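PDB 2ON7: Na Glutathione S-transferase 1 from Necator americanus, which probably catalyses the conjugation of reduced glutathione to electrophilic compounds. Local coordinates for residues Cys17-Phe22 / Phe29-Leu34; Trp155-Val160 / Glu186-Ile191. All blocks are in the same frame, centred on the assembly; numbering follows the deposited sequence.

Interaction 1 belongs to the thioredoxin-like N-terminal domain and interaction 2 to the helical C-terminal domain, and they have no helix or strand in common. The first is only partly buried: two rings stack at one end, and two arginines share an aspartate at the other. The second is smaller and fully buried, an apolar meeting of two helices whose polar groups bond elsewhere. Their centres lie about 16 Å apart, yet the two are in touch, because the side of helix 16-25 that does not serve interaction 1 packs on helix 155-168. There I21 meets W155 and L158, and C17, disulfide-bonded to C68, brings its SG beside the W155 carbonyl.

Interaction 1 (Cys17-Phe22 / Phe29-Leu34); sequences CARQIF and FEDVRL
F29 lays its ring over F22 as an offset stack, centroids 4.2 Å apart and planes at 20°. CD2 of F22 sits above the middle of the F29 ring, 3.4 Å from F29 CG, while F29 CB adds a CH-pi contact over the face of F22. That CB points toward the helix, and chi1 of 65° sets the ring between backbone N and carbonyl carbon, where it meets F22; the R19 side chain crosses that of F29 at about a right angle, with R19 CG 4.0 Å from F29 CZ. Two residues on, R19 NE makes a salt-bridging hydrogen bond to D31 OD2, 3.0 Å and nearly straight, on the syn side but 31° out of the carboxylate plane. The V32 carbonyl O lies 3.0 Å from a water that accepts from R19 NH2. R33 then grips D31 OD1 side-on with NE (2.8 Å) and NH2, and spreads its guanidinium flat on that of R19, centres 3.7 Å apart. D31, at the edge of both guanidinium groups, and E16, salt-bridged to R19, probably offset the paired positive charge. Helix 16-25 is thus tied to strand 30-34 in the beta-alpha-beta unit that opens the thioredoxin-like domain of glutathione S-transferases.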
ATOM      1  N   CYS A  17     -14.569   2.262   1.386  1.00 11.50           N
ATOM      2  CA  CYS A  17     -14.346   0.923   0.842  1.00 10.83           C
ATOM      3  C   CYS A  17     -14.854  -0.102   1.831  1.00  9.27           C
ATOM      4  O   CYS A  17     -15.682  -0.947   1.496  1.00  9.01           O
ATOM      5  CB  CYS A  17     -12.869   0.682   0.437  1.00 10.79           C
ATOM      6  SG  CYS A  17     -12.388  -0.949  -0.444  1.00 14.97           S
ATOM      7  N   ALA A  18     -14.378   0.009   3.061  1.00  8.90           N
ATOM      8  CA  ALA A  18     -14.856  -0.799   4.200  1.00  7.56           C
ATOM      9  C   ALA A  18     -16.366  -0.821   4.260  1.00  7.68           C
ATOM     10  O   ALA A  18     -16.968  -1.897   4.361  1.00  8.00           O
ATOM     11  CB  ALA A  18     -14.302  -0.235   5.489  1.00  7.26           C
ATOM     12  N   ARG A  19     -16.984   0.368   4.193  1.00  7.02           N
ATOM     13  CA  ARG A  19     -18.431   0.473   4.282  1.00  8.00           C
ATOM     14  C   ARG A  19     -19.096  -0.287   3.156  1.00  8.08           C
ATOM     15  O   ARG A  19     -20.110  -0.936   3.350  1.00  8.74           O
ATOM     16  CB  ARG A  19     -18.901   1.934   4.250  1.00  6.97           C
ATOM     17  CG  ARG A  19     -18.401   2.740   5.384  1.00  6.05           C
ATOM     18  CD  ARG A  19     -18.883   4.144   5.234  1.00  4.28           C
ATOM     19  NE  ARG A  19     -18.388   4.992   6.310  1.00  6.48           N
ATOM     20  CZ  ARG A  19     -17.719   6.129   6.141  1.00  4.60           C
ATOM     21  NH1 ARG A  19     -17.467   6.572   4.930  1.00  2.00           N
ATOM     22  NH2 ARG A  19     -17.340   6.834   7.201  1.00  5.85           N
ATOM     23  N   GLN A  20     -18.536  -0.125   1.967  1.00  8.55           N
ATOM     24  CA  GLN A  20     -19.034  -0.790   0.788  1.00  9.79           C
ATOM     25  C   GLN A  20     -18.858  -2.284   0.893  1.00  8.70           C
ATOM     26  O   GLN A  20     -19.692  -2.979   0.442  1.00  9.93           O
ATOM     27  CB  GLN A  20     -18.456  -0.171  -0.514  1.00  9.19           C
ATOM     28  CG  GLN A  20     -19.138   1.171  -0.807  1.00 10.38           C
ATOM     29  CD  GLN A  20     -18.646   1.904  -2.040  1.00 10.87           C
ATOM     30  OE1 GLN A  20     -18.760   3.128  -2.140  1.00 13.68           O
ATOM     31  NE2 GLN A  20     -18.121   1.179  -2.977  1.00 14.00           N
ATOM     32  N   ILE A  21     -17.797  -2.773   1.508  1.00  9.03           N
ATOM     33  CA  ILE A  21     -17.656  -4.218   1.693  1.00  9.78           C
ATOM     34  C   ILE A  21     -18.703  -4.770   2.624  1.00  9.34           C
ATOM     35  O   ILE A  21     -19.398  -5.702   2.257  1.00 10.67           O
ATOM     36  CB  ILE A  21     -16.264  -4.652   2.154  1.00  9.56           C
ATOM     37  CG1 ILE A  21     -15.249  -4.416   1.032  1.00  9.97           C
ATOM     38  CG2 ILE A  21     -16.296  -6.138   2.537  1.00  9.49           C
ATOM     39  CD1 ILE A  21     -14.755  -5.662   0.369  1.00 10.91           C
ATOM     40  N   PHE A  22     -18.840  -4.162   3.800  1.00  9.45           N
ATOM     41  CA  PHE A  22     -19.902  -4.496   4.767  1.00  8.65           C
ATOM     42  C   PHE A  22     -21.302  -4.568   4.146  1.00  8.67           C
ATOM     43  O   PHE A  22     -22.050  -5.522   4.407  1.00  8.44           O
ATOM     44  CB  PHE A  22     -19.953  -3.439   5.846  1.00  8.20           C
ATOM     45  CG  PHE A  22     -18.871  -3.559   6.888  1.00 10.16           C
ATOM     46  CD1 PHE A  22     -18.581  -4.781   7.478  1.00  7.13           C
ATOM     47  CD2 PHE A  22     -18.199  -2.422   7.343  1.00  9.12           C
ATOM     48  CE1 PHE A  22     -17.634  -4.879   8.437  1.00  7.96           C
ATOM     49  CE2 PHE A  22     -17.258  -2.523   8.317  1.00  9.36           C
ATOM     50  CZ  PHE A  22     -16.965  -3.768   8.865  1.00  9.21           C
ATOM     51  N   PHE A  29     -22.418  -3.069  11.188  1.00  8.95           N
ATOM     52  CA  PHE A  29     -21.291  -2.526  11.863  1.00  7.83           C
ATOM     53  C   PHE A  29     -21.699  -1.211  12.480  1.00  7.48           C
ATOM     54  O   PHE A  29     -22.688  -0.607  12.080  1.00  5.95           O
ATOM     55  CB  PHE A  29     -20.089  -2.346  10.919  1.00  7.20           C
ATOM     56  CG  PHE A  29     -20.310  -1.340   9.815  1.00  6.46           C
ATOM     57  CD1 PHE A  29     -19.558  -0.164   9.766  1.00  3.66           C
ATOM     58  CD2 PHE A  29     -21.209  -1.603   8.777  1.00  4.06           C
ATOM     59  CE1 PHE A  29     -19.772   0.756   8.727  1.00  3.81           C
ATOM     60  CE2 PHE A  29     -21.410  -0.691   7.748  1.00  2.00           C
ATOM     61  CZ  PHE A  29     -20.710   0.482   7.722  1.00  2.13           C
ATOM     62  N   GLU A  30     -20.909  -0.791  13.463  1.00  6.98           N
ATOM     63  CA  GLU A  30     -21.029   0.524  14.050  1.00  7.23           C
ATOM     64  C   GLU A  30     -20.175   1.468  13.143  1.00  6.41           C
ATOM     65  O   GLU A  30     -18.974   1.277  12.984  1.00  5.70           O
ATOM     66  CB  GLU A  30     -20.571   0.475  15.515  1.00  5.92           C
ATOM     67  CG  GLU A  30     -20.852   1.745  16.306  1.00  8.69           C
ATOM     68  CD  GLU A  30     -20.279   1.741  17.724  1.00  8.76           C
ATOM     69  OE1 GLU A  30     -20.554   2.740  18.433  1.00 14.19           O
ATOM     70  OE2 GLU A  30     -19.579   0.775  18.142  1.00  6.89           O
ATOM     71  N   ASP A  31     -20.848   2.413  12.482  1.00  6.09           N
ATOM     72  CA  ASP A  31     -20.230   3.383  11.551  1.00  5.73           C
ATOM     73  C   ASP A  31     -20.031   4.741  12.272  1.00  5.53           C
ATOM     74  O   ASP A  31     -20.945   5.544  12.327  1.00  4.04           O
ATOM     75  CB  ASP A  31     -21.091   3.526  10.280  1.00  5.29           C
ATOM     76  CG  ASP A  31     -20.451   4.447   9.219  1.00  3.99           C
ATOM     77  OD1 ASP A  31     -21.182   5.102   8.460  1.00  2.00           O
ATOM     78  OD2 ASP A  31     -19.218   4.530   9.154  1.00  4.35           O
ATOM     79  N   VAL A  32     -18.845   4.943  12.871  1.00  6.42           N
ATOM     80  CA  VAL A  32     -18.590   6.098  13.786  1.00  6.74           C
ATOM     81  C   VAL A  32     -17.890   7.203  12.996  1.00  6.42           C
ATOM     82  O   VAL A  32     -16.802   7.003  12.462  1.00  7.66           O
ATOM     83  CB  VAL A  32     -17.717   5.706  15.037  1.00  7.04           C
ATOM     84  CG1 VAL A  32     -17.580   6.896  16.073  1.00  6.11           C
ATOM     85  CG2 VAL A  32     -18.280   4.501  15.729  1.00  7.20           C
ATOM     86  N   ARG A  33     -18.541   8.344  12.886  1.00  5.98           N
ATOM     87  CA  ARG A  33     -18.068   9.439  12.036  1.00  5.76           C
ATOM     88  C   ARG A  33     -17.607  10.658  12.866  1.00  5.81           C
ATOM     89  O   ARG A  33     -18.415  11.299  13.519  1.00  5.27           O
ATOM     90  CB  ARG A  33     -19.149   9.809  11.030  1.00  4.81           C
ATOM     91  CG  ARG A  33     -19.483   8.639  10.092  1.00  4.57           C
ATOM     92  CD  ARG A  33     -20.663   8.953   9.232  1.00  5.05           C
ATOM     93  NE  ARG A  33     -20.879   7.924   8.228  1.00  5.78           N
ATOM     94  CZ  ARG A  33     -20.764   8.114   6.910  1.00  2.92           C
ATOM     95  NH1 ARG A  33     -20.481   9.328   6.435  1.00  2.00           N
ATOM     96  NH2 ARG A  33     -20.930   7.092   6.095  1.00  2.00           N
ATOM     97  N   LEU A  34     -16.308  10.959  12.843  1.00  6.02           N
ATOM     98  CA  LEU A  34     -15.747  12.056  13.668  1.00  6.93           C
ATOM     99  C   LEU A  34     -15.623  13.362  12.904  1.00  7.66           C
ATOM    100  O   LEU A  34     -15.380  13.350  11.692  1.00  6.94           O
ATOM    101  CB  LEU A  34     -14.368  11.691  14.253  1.00  5.93           C
ATOM    102  CG  LEU A  34     -14.178  10.330  14.934  1.00  6.09           C
ATOM    103  CD1 LEU A  34     -12.696  10.070  15.208  1.00  5.55           C
ATOM    104  CD2 LEU A  34     -15.040  10.139  16.224  1.00  4.10           C
TER
HETATM  105  O   HOH W   1     -17.033   5.580   9.791  1.00  2.00           O

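Interaction 2 (Trp155-Val160 / Glu186-Ile191); sequences WVDLLV and EKIRAI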
ATOM      1  N   TRP A 155     -12.565  -6.051  -3.924  1.00  9.22           N
ATOM      2  CA  TRP A 155     -12.503  -4.724  -3.294  1.00  8.30           C
ATOM      3  C   TRP A 155     -11.895  -3.591  -4.122  1.00  9.65           C
ATOM      4  O   TRP A 155     -12.246  -2.438  -3.878  1.00 11.12           O
ATOM      5  CB  TRP A 155     -11.829  -4.788  -1.884  1.00  7.83           C
ATOM      6  CG  TRP A 155     -10.382  -5.229  -1.798  1.00  5.84           C
ATOM      7  CD1 TRP A 155      -9.900  -6.516  -1.872  1.00  5.67           C
ATOM      8  CD2 TRP A 155      -9.232  -4.393  -1.546  1.00  4.42           C
ATOM      9  NE1 TRP A 155      -8.528  -6.513  -1.715  1.00  5.44           N
ATOM     10  CE2 TRP A 155      -8.102  -5.228  -1.512  1.00  2.50           C
ATOM     11  CE3 TRP A 155      -9.056  -3.009  -1.357  1.00  7.71           C
ATOM     12  CZ2 TRP A 155      -6.800  -4.726  -1.313  1.00  7.30           C
ATOM     13  CZ3 TRP A 155      -7.764  -2.501  -1.138  1.00  6.17           C
ATOM     14  CH2 TRP A 155      -6.649  -3.369  -1.106  1.00  7.07           C
ATOM     15  N   VAL A 156     -10.947  -3.855  -5.045  1.00 10.64           N
ATOM     16  CA  VAL A 156     -10.454  -2.754  -5.904  1.00  9.55           C
ATOM     17  C   VAL A 156     -11.548  -2.165  -6.796  1.00  8.79           C
ATOM     18  O   VAL A 156     -11.543  -0.966  -7.044  1.00  8.93           O
ATOM     19  CB  VAL A 156      -9.356  -3.110  -6.942  1.00 10.01           C
ATOM     20  CG1 VAL A 156      -8.048  -2.486  -6.580  1.00 10.61           C
ATOM     21  CG2 VAL A 156      -9.330  -4.543  -7.320  1.00  8.80           C
ATOM     22  N   ASP A 157     -12.418  -3.011  -7.340  1.00  7.85           N
ATOM     23  CA  ASP A 157     -13.585  -2.533  -8.101  1.00  7.60           C
ATOM     24  C   ASP A 157     -14.271  -1.305  -7.399  1.00  8.46           C
ATOM     25  O   ASP A 157     -14.624  -0.320  -8.038  1.00  8.86           O
ATOM     26  CB  ASP A 157     -14.553  -3.701  -8.332  1.00  6.09           C
ATOM     27  CG  ASP A 157     -13.954  -4.782  -9.278  1.00  4.96           C
ATOM     28  OD1 ASP A 157     -14.014  -5.994  -8.979  1.00  2.00           O
ATOM     29  OD2 ASP A 157     -13.384  -4.383 -10.331  1.00  3.99           O
ATOM     30  N   LEU A 158     -14.363  -1.365  -6.076  1.00  9.24           N
ATOM     31  CA  LEU A 158     -15.057  -0.383  -5.259  1.00  9.95           C
ATOM     32  C   LEU A 158     -14.230   0.857  -5.070  1.00  9.79           C
ATOM     33  O   LEU A 158     -14.718   1.973  -5.248  1.00  9.60           O
ATOM     34  CB  LEU A 158     -15.389  -0.992  -3.891  1.00  9.82           C
ATOM     35  CG  LEU A 158     -16.042  -2.359  -3.806  1.00  9.96           C
ATOM     36  CD1 LEU A 158     -16.016  -2.790  -2.342  1.00  7.15           C
ATOM     37  CD2 LEU A 158     -17.486  -2.274  -4.318  1.00  9.78           C
ATOM     38  N   LEU A 159     -12.974   0.645  -4.702  1.00 10.09           N
ATOM     39  CA  LEU A 159     -12.004   1.718  -4.616  1.00 10.39           C
ATOM     40  C   LEU A 159     -12.069   2.659  -5.800  1.00 10.00           C
ATOM     41  O   LEU A 159     -12.219   3.889  -5.630  1.00 11.40           O
ATOM     42  CB  LEU A 159     -10.593   1.142  -4.537  1.00 10.30           C
ATOM     43  CG  LEU A 159      -9.960   0.804  -3.192  1.00 12.45           C
ATOM     44  CD1 LEU A 159      -8.491   0.409  -3.459  1.00  8.51           C
ATOM     45  CD2 LEU A 159     -10.106   1.968  -2.113  1.00  8.73           C
ATOM     46  N   VAL A 160     -11.940   2.070  -6.980  1.00  8.87           N
ATOM     47  CA  VAL A 160     -11.826   2.770  -8.276  1.00  8.59           C
ATOM     48  C   VAL A 160     -13.176   3.304  -8.787  1.00  8.74           C
ATOM     49  O   VAL A 160     -13.268   4.451  -9.240  1.00  8.84           O
ATOM     50  CB  VAL A 160     -11.195   1.811  -9.356  1.00  8.27           C
ATOM     51  CG1 VAL A 160     -11.129   2.442 -10.716  1.00  6.64           C
ATOM     52  CG2 VAL A 160      -9.828   1.302  -8.905  1.00  6.37           C
ATOM     53  N   GLU A 186     -20.033   2.493 -13.715  1.00  7.47           N
ATOM     54  CA  GLU A 186     -21.470   2.240 -13.756  1.00  7.96           C
ATOM     55  C   GLU A 186     -21.899   0.794 -13.503  1.00  7.83           C
ATOM     56  O   GLU A 186     -22.980   0.568 -12.949  1.00  7.25           O
ATOM     57  CB  GLU A 186     -22.045   2.695 -15.080  1.00  7.55           C
ATOM     58  CG  GLU A 186     -21.759   4.144 -15.337  1.00  9.24           C
ATOM     59  CD  GLU A 186     -22.312   4.603 -16.660  1.00 10.11           C
ATOM     60  OE1 GLU A 186     -23.014   5.627 -16.653  1.00 12.17           O
ATOM     61  OE2 GLU A 186     -22.062   3.937 -17.687  1.00  8.89           O
ATOM     62  N   LYS A 187     -21.077  -0.168 -13.933  1.00  7.72           N
ATOM     63  CA  LYS A 187     -21.379  -1.578 -13.740  1.00  7.92           C
ATOM     64  C   LYS A 187     -21.283  -1.903 -12.259  1.00  7.65           C
ATOM     65  O   LYS A 187     -22.242  -2.440 -11.678  1.00  7.73           O
ATOM     66  CB  LYS A 187     -20.454  -2.480 -14.595  1.00  8.23           C
ATOM     67  CG  LYS A 187     -19.937  -3.725 -13.870  1.00  8.78           C
ATOM     68  CD  LYS A 187     -18.959  -4.540 -14.714  1.00  7.84           C
ATOM     69  CE  LYS A 187     -19.217  -6.030 -14.535  1.00  7.03           C
ATOM     70  NZ  LYS A 187     -20.525  -6.501 -15.106  1.00  8.28           N
ATOM     71  N   ILE A 188     -20.153  -1.531 -11.637  1.00  7.42           N
ATOM     72  CA  ILE A 188     -19.943  -1.763 -10.174  1.00  6.78           C
ATOM     73  C   ILE A 188     -21.034  -1.131  -9.341  1.00  6.86           C
ATOM     74  O   ILE A 188     -21.550  -1.765  -8.416  1.00  7.24           O
ATOM     75  CB  ILE A 188     -18.528  -1.313  -9.639  1.00  7.00           C
ATOM     76  CG1 ILE A 188     -17.393  -2.015 -10.409  1.00  6.60           C
ATOM     77  CG2 ILE A 188     -18.373  -1.546  -8.063  1.00  6.45           C
ATOM     78  CD1 ILE A 188     -17.636  -3.543 -10.653  1.00  4.99           C
ATOM     79  N   ARG A 189     -21.376   0.117  -9.648  1.00  6.83           N
ATOM     80  CA  ARG A 189     -22.280   0.881  -8.782  1.00  7.06           C
ATOM     81  C   ARG A 189     -23.756   0.481  -8.909  1.00  7.14           C
ATOM     82  O   ARG A 189     -24.550   0.738  -8.006  1.00  7.49           O
ATOM     83  CB  ARG A 189     -22.066   2.379  -8.971  1.00  7.16           C
ATOM     84  CG  ARG A 189     -20.675   2.814  -8.464  1.00  8.31           C
ATOM     85  CD  ARG A 189     -20.276   4.256  -8.825  1.00  7.10           C
ATOM     86  NE  ARG A 189     -20.991   5.273  -8.054  1.00 10.92           N
ATOM     87  CZ  ARG A 189     -20.829   5.522  -6.739  1.00 10.97           C
ATOM     88  NH1 ARG A 189     -19.972   4.810  -5.994  1.00 10.75           N
ATOM     89  NH2 ARG A 189     -21.524   6.507  -6.176  1.00  6.48           N
ATOM     90  N   ALA A 190     -24.102  -0.178 -10.016  1.00  6.79           N
ATOM     91  CA  ALA A 190     -25.434  -0.710 -10.261  1.00  6.78           C
ATOM     92  C   ALA A 190     -25.635  -2.108  -9.626  1.00  7.66           C
ATOM     93  O   ALA A 190     -26.689  -2.725  -9.793  1.00  7.70           O
ATOM     94  CB  ALA A 190     -25.721  -0.741 -11.789  1.00  5.94           C
ATOM     95  N   ILE A 191     -24.641  -2.608  -8.897  1.00  8.14           N
ATOM     96  CA  ILE A 191     -24.785  -3.890  -8.208  1.00  9.82           C
ATOM     97  C   ILE A 191     -25.733  -3.692  -7.002  1.00 10.49           C
ATOM     98  O   ILE A 191     -25.383  -2.952  -6.063  1.00  9.99           O
ATOM     99  CB  ILE A 191     -23.404  -4.459  -7.736  1.00 10.52           C
ATOM    100  CG1 ILE A 191     -22.518  -4.819  -8.949  1.00  9.71           C
ATOM    101  CG2 ILE A 191     -23.610  -5.655  -6.796  1.00 10.92           C
ATOM    102  CD1 ILE A 191     -21.037  -5.126  -8.565  1.00 10.49           C
TER
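I188 pushes its branched side chain against D157 and L158, joining helix 179-189 to helix 155-168 inside the all-helical C-terminal domain of the glutathione S-transferase fold. The tight part is this one residue on two. CD1 and CG1 of I188 both lie 3.9 Å from D157 CB, and the two side chains cross at about a right angle. Chi2 of -44° folds CD1 back instead of extending it, which lays the methyl against the aspartate stem. The other branch of I188, CG2, meets CD2 of L158, also at 3.9 Å.

D157 meets I188 mainly through CB and its carbonyl O, while its carboxylate oxygens bond elsewhere: OD1 to the backbone N of T154, consistent with the N-capping box known near this point in the family, and OD2 to the backbone N of L148, which ties the preceding loop to the helix.

Away from I188 the contact opens out. E186 and A190 are exposed, and R189 NH1 stays 6.0 Å from L158 O. K187 turns to a cation-pi contact with F147, and R189 forms a salt bridge with E162, one turn beyond L158 on helix 155-168. Back at the packed side, the buried D157 carbonyl O lies 3.9 Å from I188 CG2 and accepts a hydrogen bond from S161 OG.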